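Long-range contact in secretion activator protein, hypothetical (Brucella abortus bv. 1 str. 9-941, PDB 7DNP), which probably cleaves the glycan strands of peptidoglycan as a muramidase (autolysin) that serves the type IV secretion system: residues A[79-93]-A[127-141]. Numbering follows the deposited sequence.
Sequences PAGVDHATLDFAIHS and ADRIINELCDARLAW. With H9U ((2R)-2-[[(2S)-2-[[(2R)-2-[(2R,3S,4R,5R,6S)-5-acetamido-3-[(2S,3R,4R,5S,6R)-3-acetamido-6-(hydroxymethyl)-4,5-bis(oxidanyl)oxan-2-yl]oxy-2-(hydroxymethyl)-6-oxidanyl-oxan-4-yl]oxypropanoyl]amino]propanoyl]amino]pentanedioic acid), chain B.
The Phe89 ring lies under the aliphatic chain of Arg138, whose CG sits 3.6 Å from the ring centroid in a CH-pi contact only 9° off the normal. Two helices of this lysozyme-clan, GH108-type fold, 82-93 and 127-141, meet here in a buried contact, their axes 18° from parallel and 9.4 Å apart. An arginine suits the place because its methylene chain is apolar and its tip charged: with CG anti to the backbone N (chi1 178°) and the chain extended to NE, it slides along the ring and carries its guanidinium, nearly parallel to the ring plane and with one face over Phe89 CA, to Asp88. Arg138 NH1 and NH2 both grip Asp88 OD2, each at 2.9 Å and in the guanidinium plane, NH1 on its anti lone pair. Arg158 of helix 148-170 forms a salt bridge with the same oxygen, so this buried carboxylate probably stays ionised.

Toward the N-terminal ends Gly81, Ala85 and Ala127 let the helices close in. The Ile131 CD1 methyl lies 3.5 Å from Gly81 C, where a CB would clash with it and, at this positive phi, with the preceding carbonyl O; Val82 CG2 packs 3.8 Å from Ile130 CG2.

At the other end, Trp141 CE3 meets the Phe89 ring at its edge, by CZ. A water accepts from Arg138 NE and also binds His92 ND1 and Ser93 OG, tying the arginine to the peptidoglycan-fragment pocket, where His92 NE2 donates to acetamido oxygen O10 of H9U at 2.9 Å.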
loop_
_atom_site.group_PDB
_atom_site.type_symbol
_atom_site.label_atom_id
_atom_site.label_comp_id
_atom_site.label_asym_id
_atom_site.label_seq_id
_atom_site.Cartn_x
_atom_site.Cartn_y
_atom_site.Cartn_z
ATOM N N PRO A 79 0.043 3.454 14.046
ATOM C CA PRO A 79 -0.904 4.513 14.412
ATOM C C PRO A 79 -1.902 4.755 13.290
ATOM O O PRO A 79 -1.613 4.527 12.111
ATOM C CB PRO A 79 -0.009 5.740 14.633
ATOM C CG PRO A 79 1.358 5.203 14.838
ATOM C CD PRO A 79 1.434 3.932 14.038
ATOM N N ALA A 80 -3.094 5.208 13.674
ATOM C CA ALA A 80 -4.095 5.591 12.691
ATOM C C ALA A 80 -3.524 6.639 11.743
ATOM O O ALA A 80 -2.799 7.548 12.159
ATOM C CB ALA A 80 -5.347 6.129 13.387
ATOM N N GLY A 81 -3.842 6.501 10.470
ATOM C CA GLY A 81 -3.272 7.357 9.436
ATOM C C GLY A 81 -1.953 6.863 8.890
ATOM O O GLY A 81 -1.787 6.741 7.677
ATOM N N VAL A 82 -0.994 6.597 9.780
ATOM C CA VAL A 82 0.239 5.937 9.362
ATOM C C VAL A 82 -0.081 4.600 8.709
ATOM O O VAL A 82 0.529 4.224 7.699
ATOM C CB VAL A 82 1.191 5.759 10.560
ATOM C CG1 VAL A 82 2.398 4.924 10.157
ATOM C CG2 VAL A 82 1.632 7.116 11.105
ATOM N N ASP A 83 -1.039 3.862 9.279
ATOM C CA ASP A 83 -1.434 2.578 8.709
ATOM C C ASP A 83 -1.886 2.733 7.261
ATOM O O ASP A 83 -1.440 1.989 6.381
ATOM C CB ASP A 83 -2.532 1.930 9.565
ATOM C CG ASP A 83 -3.657 2.893 9.938
ATOM O OD1 ASP A 83 -3.724 4.012 9.389
ATOM O OD2 ASP A 83 -4.495 2.515 10.789
ATOM N N HIS A 84 -2.741 3.724 6.988
ATOM C CA HIS A 84 -3.278 3.887 5.637
ATOM C C HIS A 84 -2.192 4.298 4.652
ATOM O O HIS A 84 -2.135 3.775 3.531
ATOM C CB HIS A 84 -4.414 4.909 5.633
ATOM C CG HIS A 84 -4.985 5.165 4.271
ATOM N ND1 HIS A 84 -5.736 4.231 3.593
ATOM C CD2 HIS A 84 -4.904 6.246 3.458
ATOM C CE1 HIS A 84 -6.100 4.726 2.422
ATOM N NE2 HIS A 84 -5.606 5.946 2.315
ATOM N N ALA A 85 -1.334 5.241 5.044
ATOM C CA ALA A 85 -0.247 5.664 4.167
ATOM C C ALA A 85 0.669 4.496 3.825
ATOM O O ALA A 85 1.126 4.367 2.686
ATOM C CB ALA A 85 0.555 6.785 4.827
ATOM N N THR A 86 0.955 3.641 4.808
ATOM C CA THR A 86 1.833 2.503 4.572
ATOM C C THR A 86 1.137 1.435 3.737
ATOM O O THR A 86 1.762 0.816 2.865
ATOM C CB THR A 86 2.300 1.939 5.911
ATOM O OG1 THR A 86 2.912 2.991 6.669
ATOM C CG2 THR A 86 3.300 0.812 5.708
ATOM N N LEU A 87 -0.161 1.226 3.971
ATOM C CA LEU A 87 -0.915 0.235 3.206
ATOM C C LEU A 87 -0.946 0.579 1.721
ATOM O O LEU A 87 -0.719 -0.288 0.868
ATOM C CB LEU A 87 -2.338 0.118 3.753
ATOM C CG LEU A 87 -3.330 -0.695 2.916
ATOM C CD1 LEU A 87 -2.930 -2.159 2.857
ATOM C CD2 LEU A 87 -4.744 -0.539 3.467
ATOM N N ASP A 88 -1.245 1.834 1.383
ATOM C CA ASP A 88 -1.337 2.167 -0.036
ATOM C C ASP A 88 0.014 2.035 -0.726
ATOM O O ASP A 88 0.092 1.517 -1.846
ATOM C CB ASP A 88 -1.892 3.572 -0.244
ATOM C CG ASP A 88 -2.164 3.852 -1.708
ATOM O OD1 ASP A 88 -3.198 3.375 -2.212
ATOM O OD2 ASP A 88 -1.326 4.507 -2.366
ATOM N N PHE A 89 1.083 2.511 -0.082
ATOM C CA PHE A 89 2.435 2.290 -0.589
ATOM C C PHE A 89 2.696 0.798 -0.779
ATOM O O PHE A 89 3.225 0.374 -1.815
ATOM C CB PHE A 89 3.441 2.925 0.383
ATOM C CG PHE A 89 4.812 3.197 -0.198
ATOM C CD1 PHE A 89 5.199 2.687 -1.428
ATOM C CD2 PHE A 89 5.725 3.960 0.520
ATOM C CE1 PHE A 89 6.466 2.941 -1.936
ATOM C CE2 PHE A 89 6.991 4.218 0.017
ATOM C CZ PHE A 89 7.361 3.706 -1.216
ATOM N N ALA A 90 2.283 -0.018 0.195
ATOM C CA ALA A 90 2.455 -1.463 0.084
ATOM C C ALA A 90 1.677 -2.028 -1.095
ATOM O O ALA A 90 2.164 -2.923 -1.794
ATOM C CB ALA A 90 2.022 -2.147 1.382
ATOM N N ILE A 91 0.460 -1.534 -1.327
ATOM C CA ILE A 91 -0.329 -2.042 -2.447
ATOM C C ILE A 91 0.356 -1.712 -3.766
ATOM O O ILE A 91 0.422 -2.544 -4.680
ATOM C CB ILE A 91 -1.760 -1.477 -2.398
ATOM C CG1 ILE A 91 -2.539 -2.101 -1.238
ATOM C CG2 ILE A 91 -2.477 -1.714 -3.732
ATOM C CD1 ILE A 91 -3.884 -1.439 -0.980
ATOM N N HIS A 92 0.914 -0.508 -3.862
ATOM C CA HIS A 92 1.483 -0.007 -5.107
ATOM C C HIS A 92 2.862 -0.587 -5.398
ATOM O O HIS A 92 3.194 -0.827 -6.565
ATOM C CB HIS A 92 1.562 1.518 -5.041
ATOM C CG HIS A 92 1.693 2.186 -6.372
ATOM N ND1 HIS A 92 2.431 3.337 -6.551
ATOM C CD2 HIS A 92 1.171 1.881 -7.583
ATOM C CE1 HIS A 92 2.360 3.712 -7.815
ATOM N NE2 HIS A 92 1.602 2.844 -8.464
ATOM N N SER A 93 3.669 -0.825 -4.363
ATOM C CA SER A 93 5.076 -1.163 -4.542
ATOM C C SER A 93 5.513 -2.365 -3.717
ATOM O O SER A 93 6.708 -2.681 -3.697
ATOM C CB SER A 93 5.963 0.039 -4.192
ATOM O OG SER A 93 5.580 1.192 -4.924
ATOM N N ALA A 127 2.351 11.302 14.423
ATOM C CA ALA A 127 1.779 10.480 13.360
ATOM C C ALA A 127 1.661 11.255 12.054
ATOM O O ALA A 127 1.973 10.722 10.982
ATOM C CB ALA A 127 0.417 9.933 13.786
ATOM N N ASP A 128 1.212 12.511 12.111
ATOM C CA ASP A 128 1.084 13.269 10.871
ATOM C C ASP A 128 2.449 13.619 10.289
ATOM O O ASP A 128 2.585 13.747 9.068
ATOM C CB ASP A 128 0.220 14.515 11.090
ATOM C CG ASP A 128 0.770 15.454 12.153
ATOM O OD1 ASP A 128 1.965 15.361 12.506
ATOM O OD2 ASP A 128 -0.015 16.298 12.644
ATOM N N ARG A 129 3.474 13.745 11.137
ATOM C CA ARG A 129 4.829 13.917 10.626
ATOM C C ARG A 129 5.300 12.667 9.890
ATOM O O ARG A 129 5.889 12.762 8.806
ATOM C CB ARG A 129 5.784 14.262 11.770
ATOM C CG ARG A 129 7.253 14.213 11.375
ATOM C CD ARG A 129 8.147 14.744 12.485
ATOM N NE ARG A 129 8.460 16.159 12.302
ATOM C CZ ARG A 129 7.741 17.157 12.810
ATOM N NH1 ARG A 129 6.662 16.899 13.540
ATOM N NH2 ARG A 129 8.103 18.413 12.590
ATOM N N ILE A 130 5.053 11.487 10.466
ATOM C CA ILE A 130 5.382 10.240 9.778
ATOM C C ILE A 130 4.662 10.165 8.439
ATOM O O ILE A 130 5.260 9.811 7.413
ATOM C CB ILE A 130 5.036 9.030 10.667
ATOM C CG1 ILE A 130 5.904 9.024 11.926
ATOM C CG2 ILE A 130 5.200 7.728 9.884
ATOM C CD1 ILE A 130 5.720 7.789 12.782
ATOM N N ILE A 131 3.372 10.513 8.425
ATOM C CA ILE A 131 2.582 10.435 7.198
ATOM C C ILE A 131 3.177 11.332 6.120
ATOM O O ILE A 131 3.347 10.916 4.967
ATOM C CB ILE A 131 1.113 10.798 7.477
ATOM C CG1 ILE A 131 0.447 9.722 8.338
ATOM C CG2 ILE A 131 0.360 10.995 6.161
ATOM C CD1 ILE A 131 -0.862 10.170 8.963
ATOM N N ASN A 132 3.500 12.580 6.480
ATOM C CA ASN A 132 4.026 13.515 5.489
ATOM C C ASN A 132 5.396 13.080 4.996
ATOM O O ASN A 132 5.676 13.140 3.791
ATOM C CB ASN A 132 4.088 14.930 6.066
ATOM C CG ASN A 132 2.738 15.617 6.060
ATOM O OD1 ASN A 132 2.055 15.653 5.040
ATOM N ND2 ASN A 132 2.338 16.154 7.207
ATOM N N GLU A 133 6.264 12.632 5.907
ATOM C CA GLU A 133 7.615 12.257 5.501
ATOM C C GLU A 133 7.623 10.970 4.686
ATOM O O GLU A 133 8.446 10.825 3.776
ATOM C CB GLU A 133 8.515 12.123 6.726
ATOM C CG GLU A 133 8.969 13.470 7.261
ATOM C CD GLU A 133 9.791 13.355 8.518
ATOM O OE1 GLU A 133 10.482 12.330 8.687
ATOM O OE2 GLU A 133 9.751 14.300 9.334
ATOM N N LEU A 134 6.718 10.032 4.989
ATOM C CA LEU A 134 6.641 8.804 4.202
ATOM C C LEU A 134 6.118 9.082 2.798
ATOM O O LEU A 134 6.633 8.532 1.817
ATOM C CB LEU A 134 5.759 7.774 4.909
ATOM C CG LEU A 134 5.535 6.448 4.172
ATOM C CD1 LEU A 134 6.840 5.666 4.016
ATOM C CD2 LEU A 134 4.484 5.606 4.884
ATOM N N CYS A 135 5.098 9.935 2.675
ATOM C CA CYS A 135 4.581 10.255 1.349
ATOM C C CYS A 135 5.607 11.034 0.526
ATOM O O CYS A 135 5.709 10.836 -0.692
ATOM C CB CYS A 135 3.264 11.020 1.476
ATOM S SG CYS A 135 1.894 9.989 2.116
ATOM N N ASP A 136 6.387 11.911 1.170
ATOM C CA ASP A 136 7.473 12.596 0.469
ATOM C C ASP A 136 8.534 11.603 0.017
ATOM O O ASP A 136 9.000 11.645 -1.127
ATOM C CB ASP A 136 8.116 13.659 1.368
ATOM C CG ASP A 136 7.238 14.879 1.582
ATOM O OD1 ASP A 136 6.211 15.047 0.887
ATOM O OD2 ASP A 136 7.592 15.677 2.473
ATOM N N ALA A 137 8.958 10.720 0.927
ATOM C CA ALA A 137 9.957 9.712 0.585
ATOM C C ALA A 137 9.461 8.782 -0.515
ATOM O O ALA A 137 10.259 8.287 -1.320
ATOM C CB ALA A 137 10.332 8.910 1.832
ATOM N N ARG A 138 8.152 8.534 -0.566
ATOM C CA ARG A 138 7.591 7.717 -1.636
ATOM C C ARG A 138 7.712 8.424 -2.980
ATOM O O ARG A 138 8.107 7.814 -3.983
ATOM C CB ARG A 138 6.131 7.393 -1.319
ATOM C CG ARG A 138 5.404 6.579 -2.376
ATOM C CD ARG A 138 3.973 6.319 -1.924
ATOM N NE ARG A 138 3.219 5.521 -2.882
ATOM C CZ ARG A 138 1.933 5.227 -2.749
ATOM N NH1 ARG A 138 1.261 5.672 -1.694
ATOM N NH2 ARG A 138 1.316 4.505 -3.673
ATOM N N LEU A 139 7.373 9.715 -3.015
ATOM C CA LEU A 139 7.492 10.490 -4.247
ATOM C C LEU A 139 8.935 10.549 -4.727
ATOM O O LEU A 139 9.208 10.395 -5.923
ATOM C CB LEU A 139 6.952 11.904 -4.029
ATOM C CG LEU A 139 5.441 12.089 -4.169
ATOM C CD1 LEU A 139 5.005 13.415 -3.555
ATOM C CD2 LEU A 139 5.041 12.010 -5.634
ATOM N N ALA A 140 9.873 10.779 -3.805
ATOM C CA ALA A 140 11.282 10.830 -4.177
ATOM C C ALA A 140 11.756 9.489 -4.727
ATOM O O ALA A 140 12.571 9.442 -5.658
ATOM C CB ALA A 140 12.126 11.244 -2.968
ATOM N N TRP A 141 11.253 8.386 -4.168
ATOM C CA TRP A 141 11.666 7.073 -4.653
ATOM C C TRP A 141 11.056 6.769 -6.019
ATOM O O TRP A 141 11.728 6.202 -6.889
ATOM C CB TRP A 141 11.293 5.993 -3.637
ATOM C CG TRP A 141 11.595 4.602 -4.109
ATOM C CD1 TRP A 141 12.817 3.984 -4.128
ATOM C CD2 TRP A 141 10.659 3.655 -4.635
ATOM N NE1 TRP A 141 12.694 2.712 -4.635
ATOM C CE2 TRP A 141 11.381 2.485 -4.952
ATOM C CE3 TRP A 141 9.280 3.683 -4.868
ATOM C CZ2 TRP A 141 10.769 1.354 -5.490
ATOM C CZ3 TRP A 141 8.674 2.555 -5.402
ATOM C CH2 TRP A 141 9.420 1.408 -5.707
HETATM C C22 H9U B . 0.520 -2.351 -8.860
HETATM C C24 H9U B . 0.557 -0.610 -10.584
HETATM C C26 H9U B . -1.020 -2.267 -8.857
HETATM C C28 H9U B . -0.978 -0.630 -10.656
HETATM C C23 H9U B . 1.103 -1.913 -10.150
HETATM C C25 H9U B . 1.811 -3.840 -7.553
HETATM C C27 H9U B . 1.500 -5.096 -6.703
HETATM C C29 H9U B . 2.552 -5.319 -5.684
HETATM C C30 H9U B . 3.906 -5.340 -6.268
HETATM C C31 H9U B . 4.164 -4.027 -7.022
HETATM C C32 H9U B . 3.432 -1.914 -11.024
HETATM C C33 H9U B . -1.543 -2.413 -7.462
HETATM C C34 H9U B . 5.556 -3.991 -7.577
HETATM C C35 H9U B . 1.639 1.113 -12.097
HETATM C C36 H9U B . 4.557 -0.921 -10.757
HETATM C C37 H9U B . -0.936 -5.797 -6.039
HETATM C C38 H9U B . 3.981 -3.325 -11.156
HETATM C C39 H9U B . 5.594 0.792 -9.215
HETATM C C40 H9U B . 2.148 1.555 -13.465
HETATM C C41 H9U B . -2.181 -5.427 -5.234
HETATM C C42 H9U B . 6.729 -0.000 -8.575
HETATM C C43 H9U B . 8.830 -1.404 -8.890
HETATM C C44 H9U B . 5.097 1.834 -8.231
HETATM C C45 H9U B . 8.470 -2.882 -8.960
HETATM C C46 H9U B . 10.087 -1.185 -9.718
HETATM C C47 H9U B . 11.347 -1.386 -8.877
HETATM C C48 H9U B . 12.610 -1.119 -9.689
HETATM N N18 H9U B . 1.052 -0.195 -11.931
HETATM N N19 H9U B . 0.203 -4.891 -5.983
HETATM N N20 H9U B . 4.535 -0.160 -9.502
HETATM N N21 H9U B . 7.732 -0.624 -9.445
HETATM O O01 H9U B . 0.917 -3.718 -8.605
HETATM O O02 H9U B . -1.550 -0.996 -9.362
HETATM O O03 H9U B . 3.179 -3.879 -8.095
HETATM O O04 H9U B . 2.565 -1.807 -9.914
HETATM O O05 H9U B . -1.377 -1.555 -11.585
HETATM O O06 H9U B . 2.306 -6.583 -4.956
HETATM O O07 H9U B . 4.887 -5.483 -5.224
HETATM O O08 H9U B . -2.929 -2.202 -7.524
HETATM O O09 H9U B . 5.724 -5.048 -8.479
HETATM O O10 H9U B . 1.730 1.848 -11.170
HETATM O O11 H9U B . 5.424 -0.759 -11.546
HETATM O O12 H9U B . -0.919 -6.801 -6.679
HETATM O O13 H9U B . 6.771 -0.110 -7.392
HETATM O O14 H9U B . 8.857 -3.662 -8.048
HETATM O O15 H9U B . 7.791 -3.317 -9.928
HETATM O O16 H9U B . 12.512 -0.759 -10.894
HETATM O O17 H9U B . 13.742 -1.261 -9.152
HETATM O O HOH W 1 2.117 6.617 1.084
HETATM O O HOH W 2 4.198 3.810 -4.719
#